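Local coordinates for protein tudor (Drosophila melanogaster, PDB 3NTK) that recognises methylated arginines of the Piwi protein Aubergine through its last extended Tudor domain, and is required for germ cell formation, at residues A[26-29]-A[30-34]; A[59-62]-A[63-67]; A[112-115]-A[116-119]. All blocks are in the same frame, centred on the assembly; numbering follows the deposited sequence.

Contact 1. Residues A[26-29]-A[30-34]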
loop_
_atom_site.group_PDB
_atom_site.type_symbol
_atom_site.label_atom_id
_atom_site.label_comp_id
_atom_site.label_asym_id
_atom_site.label_seq_id
_atom_site.Cartn_x
_atom_site.Cartn_y
_atom_site.Cartn_z
ATOM N N PRO A 26 -2.209 8.753 -11.455
ATOM C CA PRO A 26 -1.367 9.286 -12.535
ATOM C C PRO A 26 0.113 9.291 -12.155
ATOM O O PRO A 26 0.961 8.831 -12.922
ATOM C CB PRO A 26 -1.911 10.700 -12.732
ATOM C CG PRO A 26 -3.368 10.549 -12.359
ATOM C CD PRO A 26 -3.287 9.700 -11.114
ATOM N N ALA A 27 0.414 9.818 -10.971
ATOM C CA ALA A 27 1.793 9.883 -10.491
ATOM C C ALA A 27 2.382 8.483 -10.353
ATOM O O ALA A 27 3.540 8.249 -10.703
ATOM C CB ALA A 27 1.852 10.619 -9.157
ATOM N N LEU A 28 1.583 7.547 -9.851
ATOM C CA LEU A 28 2.051 6.176 -9.691
ATOM C C LEU A 28 2.362 5.546 -11.047
ATOM O O LEU A 28 3.353 4.823 -11.195
ATOM C CB LEU A 28 1.004 5.329 -8.963
ATOM C CG LEU A 28 1.368 3.848 -8.799
ATOM C CD1 LEU A 28 2.669 3.726 -8.018
ATOM C CD2 LEU A 28 0.240 3.108 -8.084
ATOM N N GLU A 29 1.514 5.816 -12.036
ATOM C CA GLU A 29 1.720 5.267 -13.371
ATOM C C GLU A 29 2.983 5.850 -13.993
ATOM O O GLU A 29 3.685 5.167 -14.743
ATOM C CB GLU A 29 0.510 5.557 -14.262
ATOM C CG GLU A 29 -0.776 4.914 -13.770
ATOM C CD GLU A 29 -1.900 5.010 -14.783
ATOM O OE1 GLU A 29 -2.194 6.139 -15.238
ATOM O OE2 GLU A 29 -2.489 3.955 -15.121
ATOM N N GLN A 30 3.268 7.114 -13.685
ATOM C CA GLN A 30 4.471 7.765 -14.193
ATOM C C GLN A 30 5.673 7.112 -13.516
ATOM O O GLN A 30 6.668 6.800 -14.165
ATOM C CB GLN A 30 4.459 9.269 -13.884
ATOM C CG GLN A 30 5.766 9.971 -14.262
ATOM C CD GLN A 30 5.756 11.466 -13.980
ATOM O OE1 GLN A 30 4.945 12.209 -14.533
ATOM N NE2 GLN A 30 6.665 11.913 -13.119
ATOM N N MET A 31 5.573 6.903 -12.204
ATOM C CA MET A 31 6.655 6.269 -11.454
ATOM C C MET A 31 6.945 4.883 -12.022
ATOM O O MET A 31 8.095 4.534 -12.294
ATOM C CB MET A 31 6.276 6.139 -9.976
ATOM C CG MET A 31 7.267 5.323 -9.143
ATOM S SD MET A 31 8.944 5.995 -9.187
ATOM C CE MET A 31 8.706 7.488 -8.215
ATOM N N THR A 32 5.889 4.099 -12.199
ATOM C CA THR A 32 6.006 2.748 -12.728
ATOM C C THR A 32 6.668 2.737 -14.103
ATOM O O THR A 32 7.522 1.894 -14.376
ATOM C CB THR A 32 4.623 2.086 -12.797
ATOM O OG1 THR A 32 4.078 2.021 -11.472
ATOM C CG2 THR A 32 4.718 0.675 -13.373
ATOM N N ASP A 33 6.285 3.675 -14.963
ATOM C CA ASP A 33 6.873 3.760 -16.297
ATOM C C ASP A 33 8.367 4.094 -16.215
ATOM O O ASP A 33 9.190 3.461 -16.884
ATOM C CB ASP A 33 6.159 4.825 -17.141
ATOM C CG ASP A 33 4.750 4.413 -17.546
ATOM O OD1 ASP A 33 4.583 3.297 -18.085
ATOM O OD2 ASP A 33 3.809 5.210 -17.338
ATOM N N LYS A 34 8.714 5.085 -15.394
ATOM C CA LYS A 34 10.108 5.497 -15.236
ATOM C C LYS A 34 10.986 4.377 -14.685
ATOM O O LYS A 34 12.143 4.227 -15.086
ATOM C CB LYS A 34 10.211 6.720 -14.318
ATOM C CG LYS A 34 9.630 7.998 -14.911
ATOM C CD LYS A 34 9.879 9.184 -13.995
ATOM C CE LYS A 34 9.226 10.445 -14.538
ATOM N NZ LYS A 34 9.684 10.751 -15.921
#
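L28 and T32 sit one turn apart on helix 25-38, and the hydroxyl of T32 folds back on the backbone of L28. The amides of Q30, M31, T32 and D33 donate to the carbonyls of P26, A27, L28 and E29; the bond from T32 N to L28 O is 2.8 Å long. A side-chain hydrogen bond runs from T32 OG1 to L28 O, 2.9 Å. OG1 lies beside its own backbone N (chi1 -61°), which brings it back over the previous turn. It meets L28 O from above the carbonyl plane, while T32 N comes from the opposite face. Two donors from one residue thus grip the L28 carbonyl oxygen.

Side-chain packing is slight: L28 CD1 passes 4.1 Å from the hydroxyl oxygen T32 OG1. On the exposed side E29 and D33 would probably carry like charges, but E29 OE1 and D33 OD2 are 6.4 Å apart. Inward, M31 packs on L101 and P104, and A27 and L28 both touch Y107. This is a regular amphipathic alpha-helix with a threonine bonded back to the i-4 carbonyl. It belongs to the long helix between the two parts of an extended Tudor domain.

Contact 2. Residues A[59-62]-A[63-67]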
loop_
_atom_site.group_PDB
_atom_site.type_symbol
_atom_site.label_atom_id
_atom_site.label_comp_id
_atom_site.label_asym_id
_atom_site.label_seq_id
_atom_site.Cartn_x
_atom_site.Cartn_y
_atom_site.Cartn_z
ATOM N N PRO A 59 9.374 -11.322 -5.790
ATOM C CA PRO A 59 9.489 -12.704 -6.278
ATOM C C PRO A 59 8.238 -13.291 -6.921
ATOM O O PRO A 59 8.323 -14.059 -7.877
ATOM C CB PRO A 59 9.896 -13.477 -5.027
ATOM C CG PRO A 59 10.685 -12.465 -4.255
ATOM C CD PRO A 59 9.820 -11.236 -4.390
ATOM N N GLU A 60 7.080 -12.931 -6.386
ATOM C CA GLU A 60 5.809 -13.439 -6.885
ATOM C C GLU A 60 5.431 -12.857 -8.244
ATOM O O GLU A 60 4.753 -13.503 -9.047
ATOM C CB GLU A 60 4.711 -13.121 -5.871
ATOM C CG GLU A 60 3.365 -13.734 -6.179
ATOM C CD GLU A 60 2.295 -13.259 -5.217
ATOM O OE1 GLU A 60 2.474 -13.441 -3.994
ATOM O OE2 GLU A 60 1.282 -12.699 -5.686
ATOM N N ASP A 61 5.891 -11.638 -8.500
ATOM C CA ASP A 61 5.582 -10.930 -9.737
ATOM C C ASP A 61 6.811 -10.799 -10.636
ATOM O O ASP A 61 6.691 -10.647 -11.852
ATOM C CB ASP A 61 5.054 -9.536 -9.371
ATOM C CG ASP A 61 3.969 -9.053 -10.305
ATOM O OD1 ASP A 61 3.090 -9.864 -10.670
ATOM O OD2 ASP A 61 3.982 -7.854 -10.656
ATOM N N GLU A 62 7.988 -10.865 -10.023
ATOM C CA GLU A 62 9.260 -10.719 -10.724
ATOM C C GLU A 62 9.415 -9.305 -11.282
ATOM O O GLU A 62 10.239 -9.056 -12.155
ATOM C CB GLU A 62 9.391 -11.748 -11.854
ATOM C CG GLU A 62 9.501 -13.181 -11.365
ATOM C CD GLU A 62 10.036 -14.124 -12.427
ATOM O OE1 GLU A 62 9.441 -14.194 -13.524
ATOM O OE2 GLU A 62 11.056 -14.798 -12.161
ATOM N N VAL A 63 8.619 -8.379 -10.758
ATOM C CA VAL A 63 8.663 -6.982 -11.184
ATOM C C VAL A 63 9.436 -6.164 -10.146
ATOM O O VAL A 63 9.399 -6.487 -8.965
ATOM C CB VAL A 63 7.233 -6.403 -11.299
ATOM C CG1 VAL A 63 7.292 -4.926 -11.664
ATOM C CG2 VAL A 63 6.438 -7.181 -12.340
ATOM N N PHE A 64 10.145 -5.125 -10.581
ATOM C CA PHE A 64 10.883 -4.281 -9.638
ATOM C C PHE A 64 10.026 -3.094 -9.186
ATOM O O PHE A 64 9.383 -2.431 -10.005
ATOM C CB PHE A 64 12.188 -3.768 -10.259
ATOM C CG PHE A 64 13.282 -4.797 -10.303
ATOM C CD1 PHE A 64 13.410 -5.650 -11.392
ATOM C CD2 PHE A 64 14.165 -4.937 -9.236
ATOM C CE1 PHE A 64 14.399 -6.632 -11.421
ATOM C CE2 PHE A 64 15.158 -5.917 -9.254
ATOM C CZ PHE A 64 15.273 -6.765 -10.352
ATOM N N TYR A 65 10.030 -2.834 -7.879
ATOM C CA TYR A 65 9.256 -1.740 -7.280
ATOM C C TYR A 65 10.105 -0.958 -6.274
ATOM O O TYR A 65 11.145 -1.445 -5.807
ATOM C CB TYR A 65 8.067 -2.289 -6.485
ATOM C CG TYR A 65 7.080 -3.141 -7.241
ATOM C CD1 TYR A 65 6.162 -2.568 -8.121
ATOM C CD2 TYR A 65 7.036 -4.519 -7.046
ATOM C CE1 TYR A 65 5.213 -3.351 -8.785
ATOM C CE2 TYR A 65 6.094 -5.312 -7.707
ATOM C CZ TYR A 65 5.188 -4.722 -8.570
ATOM O OH TYR A 65 4.252 -5.504 -9.211
ATOM N N ARG A 66 9.647 0.242 -5.919
ATOM C CA ARG A 66 10.354 1.030 -4.910
ATOM C C ARG A 66 10.112 0.264 -3.616
ATOM O O ARG A 66 8.998 -0.215 -3.363
ATOM C CB ARG A 66 9.780 2.452 -4.792
ATOM C CG ARG A 66 9.990 3.327 -6.031
ATOM C CD ARG A 66 9.900 4.814 -5.688
ATOM N NE ARG A 66 8.565 5.194 -5.231
ATOM C CZ ARG A 66 8.252 6.391 -4.744
ATOM N NH1 ARG A 66 9.177 7.338 -4.645
ATOM N NH2 ARG A 66 7.006 6.643 -4.355
ATOM N N ALA A 67 11.140 0.152 -2.786
ATOM C CA ALA A 67 11.000 -0.600 -1.557
ATOM C C ALA A 67 11.838 -0.065 -0.403
ATOM O O ALA A 67 12.878 0.570 -0.605
ATOM C CB ALA A 67 11.364 -2.060 -1.819
#
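D61 and Y65 meet through a hydrogen bond from Y65 OH to D61 OD2, 2.8 Å long. The phenol reaches the carboxylate on its anti side, with the hydroxyl 34° out of the carboxylate plane. The two side chains cross at about a right angle, yet their flat groups are turned only 8° from parallel. Y65 CG lies beside the backbone N, anti to the carbonyl carbon (chi1 -58°), and this swings the ring back toward the loop.

V63 sits beside both residues. Its CG1 stands anti to the backbone N (chi1 177°), which puts this methyl 3.7 Å above the plane of the Y65 ring, toward the rim. The same rotation sets CG2 tight against the carboxylate, 3.1 Å from D61 OD2. E62, with a left-handed backbone, turns the chain into strand 63-72. E62 O also accepts a bond from Q57 NE2.

The Y65 ring packs with F58, F82 and F85, consistent with the aromatic cage by which Tudor domains bind methylarginine. A phenylalanine in place of Y65 would probably leave D61 OD2 without its phenol partner and the ring freer to shift. The hydroxyl bond sets the ring's far end, while V63 CG1 and the aromatic neighbours probably steady its body.

Contact 3. Residues A[112-115]-A[116-119]; sequences ELDA and STIS
D114 faces S116 and T117 across a tight turn and accepts bonds with both its carboxylate and its carbonyl. CG stands anti to the backbone N (chi1 166°), which carries the carboxylate to S116. D114 OD1 then takes S116 OG at 2.8 Å and S116 N at 3.0 Å. Both donors come from the same face, above the carboxylate plane. The bond from S116 N closes an Asx turn.

The carbonyl of D114 is used by T117. T117 OG1 donates to D114 O over 2.7 Å and lies in the carbonyl plane. T117 N reaches the same oxygen at 3.1 Å, but from above that plane. This amide bond, with the backbone angles of A115 and S116, defines a type I beta turn. In T117 the hydroxyl stands between its own N and carbonyl carbon (chi1 62°), pointing back at D114. Its methyl CG2 lies beside the backbone N and rests 3.7 Å from D114 OD2. The D114 and T117 side chains run at a slant to each other. Four bonds therefore fall on two oxygens of one residue, which should hold the turn stiffly.

Flanking the turn, L113 and I118 make an apolar contact. Their side chains cross at about a right angle, with L113 CD1 and I118 CD1 3.7 Å apart. Both also touch P14.

The turn joins strand 109-113 to helix 120-131. L113 packs on V153 and L155 of strand 151-157 and on L126 of the helix, while I118 touches A123. D114 OD2 has a weak, long ion pair with R154, next to which T117 also lies. S119 then takes the N-cap position, its side chain capping the start of helix 120-131, and S119 N bonds to D122 OD2.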
loop_
_atom_site.group_PDB
_atom_site.type_symbol
_atom_site.label_atom_id
_atom_site.label_comp_id
_atom_site.label_asym_id
_atom_site.label_seq_id
_atom_site.Cartn_x
_atom_site.Cartn_y
_atom_site.Cartn_z
ATOM N N GLU A 112 -6.513 3.031 8.989
ATOM C CA GLU A 112 -7.137 2.254 10.050
ATOM C C GLU A 112 -8.520 2.861 10.226
ATOM O O GLU A 112 -8.680 4.080 10.222
ATOM C CB GLU A 112 -6.340 2.290 11.363
ATOM C CG GLU A 112 -6.219 3.620 12.073
ATOM C CD GLU A 112 -5.550 3.472 13.440
ATOM O OE1 GLU A 112 -4.477 2.829 13.507
ATOM O OE2 GLU A 112 -6.081 3.994 14.449
ATOM N N LEU A 113 -9.525 2.005 10.354
ATOM C CA LEU A 113 -10.888 2.483 10.497
ATOM C C LEU A 113 -11.198 3.114 11.836
ATOM O O LEU A 113 -10.666 2.715 12.872
ATOM C CB LEU A 113 -11.891 1.345 10.285
ATOM C CG LEU A 113 -12.172 0.834 8.874
ATOM C CD1 LEU A 113 -13.276 -0.218 8.940
ATOM C CD2 LEU A 113 -12.588 1.988 7.983
ATOM N N ASP A 114 -12.065 4.118 11.788
ATOM C CA ASP A 114 -12.556 4.775 12.988
ATOM C C ASP A 114 -13.378 3.615 13.552
ATOM O O ASP A 114 -14.379 3.223 12.959
ATOM C CB ASP A 114 -13.470 5.933 12.585
ATOM C CG ASP A 114 -14.292 6.479 13.740
ATOM O OD1 ASP A 114 -14.322 5.861 14.827
ATOM O OD2 ASP A 114 -14.924 7.537 13.543
ATOM N N ALA A 115 -12.951 3.060 14.681
ATOM C CA ALA A 115 -13.628 1.912 15.272
ATOM C C ALA A 115 -15.122 2.077 15.584
ATOM O O ALA A 115 -15.850 1.091 15.683
ATOM C CB ALA A 115 -12.872 1.469 16.533
ATOM N N SER A 116 -15.589 3.310 15.726
ATOM C CA SER A 116 -16.998 3.531 16.047
ATOM C C SER A 116 -17.936 3.370 14.846
ATOM O O SER A 116 -19.156 3.315 15.013
ATOM C CB SER A 116 -17.180 4.935 16.618
ATOM O OG SER A 116 -16.986 5.910 15.608
ATOM N N THR A 117 -17.369 3.286 13.647
ATOM C CA THR A 117 -18.172 3.186 12.425
ATOM C C THR A 117 -18.606 1.786 12.005
ATOM O O THR A 117 -19.369 1.637 11.051
ATOM C CB THR A 117 -17.438 3.827 11.236
ATOM O OG1 THR A 117 -16.213 3.124 10.997
ATOM C CG2 THR A 117 -17.131 5.289 11.526
ATOM N N ILE A 118 -18.117 0.763 12.696
ATOM C CA ILE A 118 -18.502 -0.604 12.367
ATOM C C ILE A 118 -18.748 -1.421 13.626
ATOM O O ILE A 118 -18.219 -1.115 14.693
ATOM C CB ILE A 118 -17.423 -1.318 11.511
ATOM C CG1 ILE A 118 -16.082 -1.324 12.245
ATOM C CG2 ILE A 118 -17.303 -0.630 10.155
ATOM C CD1 ILE A 118 -15.003 -2.131 11.539
ATOM N N SER A 119 -19.560 -2.462 13.497
ATOM C CA SER A 119 -19.869 -3.331 14.624
ATOM C C SER A 119 -18.907 -4.512 14.653
ATOM O O SER A 119 -18.030 -4.646 13.796
ATOM C CB SER A 119 -21.292 -3.865 14.498
ATOM O OG SER A 119 -21.397 -4.700 13.354
#

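The three contacts follow one another along the chain. Contacts 1 and 2 adjoin, with centres 15 Å apart: helix 25-38 lies against the four-stranded antiparallel Tudor sheet, and M31 CE of contact 1 packs on R66 NH1 of contact 2 at 3.6 Å. R66 also makes a salt bridge with D84. Contact 3 lies apart, its centre 32 Å from each of the others and on the opposite side of the chain's centre. It belongs to the other, mixed sheet, consistent with the OB-fold part. Strands from both ends of the chain build that sheet, and helix 25-38 leads from it into the Tudor sheet, whose aromatic cluster probably receives methylarginine.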